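Local atomic coordinates of PlzA (Borrelia burgdorferi, PDB entry 7MIE), a protein that binds the bacterial second messenger cyclic di-GMP through a PilZ domain and probably acts as a receptor in its signalling. Residues Val121-Ala126 and Asn137-Glu142. Residues are numbered along the deposited sequence; the frame is centred on the assembly and turned at random.
With EDO (1,2-ethanediol), chain F.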
ATOM      1  N   VAL A 121     -17.314 -11.804  -1.719  1.00 23.68           N
ATOM      2  CA  VAL A 121     -17.097 -10.405  -1.344  1.00 23.63           C
ATOM      3  C   VAL A 121     -18.188  -9.502  -1.914  1.00 24.78           C
ATOM      4  O   VAL A 121     -18.903  -9.858  -2.876  1.00 24.59           O
ATOM      5  CB  VAL A 121     -15.709  -9.903  -1.798  1.00 23.54           C
ATOM      6  CG1 VAL A 121     -14.561 -10.679  -1.125  1.00 24.25           C
ATOM      7  CG2 VAL A 121     -15.594  -9.891  -3.325  1.00 25.01           C
ATOM      8  N   LYS A 122     -18.321  -8.310  -1.324  1.00 25.13           N
ATOM      9  CA  LYS A 122     -19.222  -7.303  -1.868  1.00 27.52           C
ATOM     10  C   LYS A 122     -18.456  -5.989  -1.986  1.00 25.65           C
ATOM     11  O   LYS A 122     -17.597  -5.664  -1.142  1.00 24.97           O
ATOM     12  CB  LYS A 122     -20.488  -7.174  -1.010  1.00 29.66           C
ATOM     13  CG  LYS A 122     -20.288  -6.768   0.434  1.00 36.92           C
ATOM     14  CD  LYS A 122     -21.571  -6.283   1.121  1.00 41.72           C
ATOM     15  CE  LYS A 122     -21.264  -5.369   2.292  1.00 45.98           C
ATOM     16  NZ  LYS A 122     -22.351  -5.331   3.307  1.00 53.88           N
ATOM     17  N   LEU A 123     -18.753  -5.242  -3.045  1.00 24.30           N
ATOM     18  CA  LEU A 123     -18.060  -3.987  -3.278  1.00 23.50           C
ATOM     19  C   LEU A 123     -18.616  -2.927  -2.329  1.00 24.69           C
ATOM     20  O   LEU A 123     -19.819  -2.668  -2.345  1.00 25.67           O
ATOM     21  CB  LEU A 123     -18.298  -3.560  -4.734  1.00 23.03           C
ATOM     22  CG  LEU A 123     -17.603  -2.260  -5.171  1.00 23.10           C
ATOM     23  CD1 LEU A 123     -16.081  -2.450  -5.193  1.00 22.43           C
ATOM     24  CD2 LEU A 123     -18.092  -1.868  -6.577  1.00 24.72           C
ATOM     25  N   LEU A 124     -17.738  -2.259  -1.574  1.00 23.63           N
ATOM     26  CA  LEU A 124     -18.187  -1.183  -0.687  1.00 25.33           C
ATOM     27  C   LEU A 124     -17.997   0.191  -1.316  1.00 25.72           C
ATOM     28  O   LEU A 124     -18.801   1.107  -1.056  1.00 28.26           O
ATOM     29  CB  LEU A 124     -17.442  -1.210   0.658  1.00 26.15           C
ATOM     30  CG  LEU A 124     -17.653  -2.450   1.517  1.00 29.69           C
ATOM     31  CD1 LEU A 124     -16.907  -2.283   2.852  1.00 29.44           C
ATOM     32  CD2 LEU A 124     -19.135  -2.680   1.773  1.00 32.15           C
ATOM     33  N   SER A 125     -16.895   0.371  -2.046  1.00 23.20           N
ATOM     34  CA  SER A 125     -16.509   1.660  -2.580  1.00 23.27           C
ATOM     35  C   SER A 125     -15.513   1.430  -3.702  1.00 21.45           C
ATOM     36  O   SER A 125     -14.910   0.355  -3.737  1.00 21.40           O
ATOM     37  CB  SER A 125     -15.820   2.477  -1.469  1.00 25.62           C
ATOM     38  OG  SER A 125     -15.629   3.817  -1.951  1.00 28.92           O
ATOM     39  N   ALA A 126     -15.324   2.432  -4.578  1.00 21.21           N
ATOM     40  CA  ALA A 126     -14.342   2.383  -5.650  1.00 21.79           C
ATOM     41  C   ALA A 126     -13.891   3.800  -5.978  1.00 22.56           C
ATOM     42  O   ALA A 126     -14.658   4.770  -5.803  1.00 23.56           O
ATOM     43  CB  ALA A 126     -14.975   1.745  -6.875  1.00 23.75           C
ATOM     44  N   ASN A 137      -8.773   1.328 -11.322  1.00 22.64           N
ATOM     45  CA  ASN A 137      -9.716   1.482 -10.219  1.00 21.58           C
ATOM     46  C   ASN A 137      -9.129   0.827  -8.974  1.00 22.04           C
ATOM     47  O   ASN A 137      -8.483  -0.218  -9.050  1.00 22.19           O
ATOM     48  CB  ASN A 137     -11.077   0.816 -10.480  1.00 21.81           C
ATOM     49  CG  ASN A 137     -11.849   1.460 -11.626  1.00 23.66           C
ATOM     50  OD1 ASN A 137     -12.265   0.756 -12.560  1.00 23.29           O
ATOM     51  ND2 ASN A 137     -12.103   2.765 -11.575  1.00 24.72           N
ATOM     52  N   LEU A 138      -9.428   1.458  -7.831  1.00 21.53           N
ATOM     53  CA  LEU A 138      -9.091   0.888  -6.517  1.00 21.70           C
ATOM     54  C   LEU A 138     -10.425   0.509  -5.873  1.00 20.79           C
ATOM     55  O   LEU A 138     -11.284   1.386  -5.685  1.00 24.15           O
ATOM     56  CB  LEU A 138      -8.366   1.964  -5.700  1.00 21.48           C
ATOM     57  CG  LEU A 138      -7.912   1.531  -4.290  1.00 23.93           C
ATOM     58  CD1 LEU A 138      -6.825   0.471  -4.378  1.00 21.98           C
ATOM     59  CD2 LEU A 138      -7.377   2.716  -3.516  1.00 24.50           C
ATOM     60  N   LEU A 139     -10.633  -0.784  -5.575  0.50 21.09           N
ATOM     61  CA  LEU A 139     -11.915  -1.322  -5.116  0.50 20.74           C
ATOM     62  C   LEU A 139     -11.819  -1.797  -3.671  0.50 20.78           C
ATOM     63  O   LEU A 139     -11.043  -2.725  -3.405  0.50 19.15           O
ATOM     64  CB  LEU A 139     -12.272  -2.563  -5.940  0.50 21.22           C
ATOM     65  CG  LEU A 139     -12.953  -2.336  -7.293  0.50 21.12           C
ATOM     66  CD1 LEU A 139     -12.011  -1.654  -8.260  0.50 21.18           C
ATOM     67  CD2 LEU A 139     -13.447  -3.652  -7.872  0.50 22.34           C
ATOM     68  N   THR A 140     -12.709  -1.274  -2.809  1.00 19.95           N
ATOM     69  CA  THR A 140     -12.777  -1.766  -1.440  1.00 20.84           C
ATOM     70  C   THR A 140     -13.808  -2.889  -1.416  1.00 21.26           C
ATOM     71  O   THR A 140     -14.983  -2.647  -1.776  1.00 21.42           O
ATOM     72  CB  THR A 140     -13.179  -0.622  -0.500  1.00 23.01           C
ATOM     73  OG1 THR A 140     -12.278   0.491  -0.587  1.00 22.95           O
ATOM     74  CG2 THR A 140     -13.320  -1.087   0.946  1.00 23.36           C
ATOM     75  N   LEU A 141     -13.380  -4.079  -1.017  1.00 21.03           N
ATOM     76  CA  LEU A 141     -14.202  -5.278  -1.046  1.00 22.07           C
ATOM     77  C   LEU A 141     -14.302  -5.850   0.365  1.00 23.74           C
ATOM     78  O   LEU A 141     -13.275  -6.118   0.990  1.00 24.61           O
ATOM     79  CB  LEU A 141     -13.560  -6.299  -1.990  1.00 23.26           C
ATOM     80  CG  LEU A 141     -13.509  -5.862  -3.458  1.00 25.01           C
ATOM     81  CD1 LEU A 141     -12.468  -6.691  -4.196  1.00 27.82           C
ATOM     82  CD2 LEU A 141     -14.892  -6.078  -4.082  1.00 24.58           C
ATOM     83  N   GLU A 142     -15.540  -6.119   0.801  1.00 25.02           N
ATOM     84  CA  GLU A 142     -15.771  -6.700   2.113  1.00 25.21           C
ATOM     85  C   GLU A 142     -15.985  -8.211   1.992  1.00 25.11           C
ATOM     86  O   GLU A 142     -16.741  -8.678   1.141  1.00 24.79           O
ATOM     87  CB  GLU A 142     -17.019  -6.046   2.712  1.00 29.48           C
ATOM     88  CG  GLU A 142     -17.386  -6.653   4.068  1.00 34.29           C
ATOM     89  CD  GLU A 142     -18.450  -5.863   4.804  1.00 42.47           C
ATOM     90  OE1 GLU A 142     -19.539  -6.419   5.017  1.00 47.44           O
ATOM     91  OE2 GLU A 142     -18.177  -4.694   5.148  1.00 44.90           O
TER
HETATM   92  C1  EDO F 305     -11.035   3.146  -2.889  1.00 40.26           C
HETATM   93  O1  EDO F 305     -11.816   1.941  -2.875  1.00 32.01           O
HETATM   94  C2  EDO F 305     -11.675   4.402  -2.486  1.00 44.98           C
HETATM   95  O2  EDO F 305     -13.075   4.249  -2.354  1.00 51.21           O
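A classic beta bulge breaks the regular pairing of an antiparallel hairpin, with Leu124 and Ser125 of 121-126 both set against Thr140 of 137-142. Before the bulge, Lys122 and Glu142 form a hydrogen-bonded pair, Glu142 N reaching Lys122 O at 2.9 Å and Lys122 N answering to Glu142 O. At the bulge Leu124 N donates almost straight to Thr140 O (2.8 Å, 171° at the hydrogen), while Thr140 N turns to Ser125 O (2.9 Å), tilted 31° from that carbonyl's plane. The extra residue also points Leu124 toward the partner strand, where its CD1 lies 3.6 Å from Glu142 OE2 and its CG rests on Glu142 CB. Glu142, extended with CG anti to the backbone N (chi1 177°), runs alongside Lys122 in the same direction; their ends meet in a long salt bridge, Lys122 NZ to Glu142 OE1 at 3.5 Å. The hairpin, strands 119-131 and 134-143, belongs to the antiparallel sheet of the PilZN3 region, flanked by strands 98-102 and 78-84. On the face carrying Leu123, Leu139 and Leu141, Leu123 CD1 touches Leu141 CD2, which also meets Val121 CG2, and in one of two conformers of Leu139 its CG lies 3.8 Å from Leu123 CD1; helix 88-94 packs on Leu123 and Leu139. Where Ser125 and Thr140 share a face, a 1,2-ethanediol, probably from the crystallisation liquor, spans the strands: Ser125 OG donates to its O2 at 2.6 Å, and its O1 donates to Leu138 O, with Thr140 OG1 2.7 Å from that same O1.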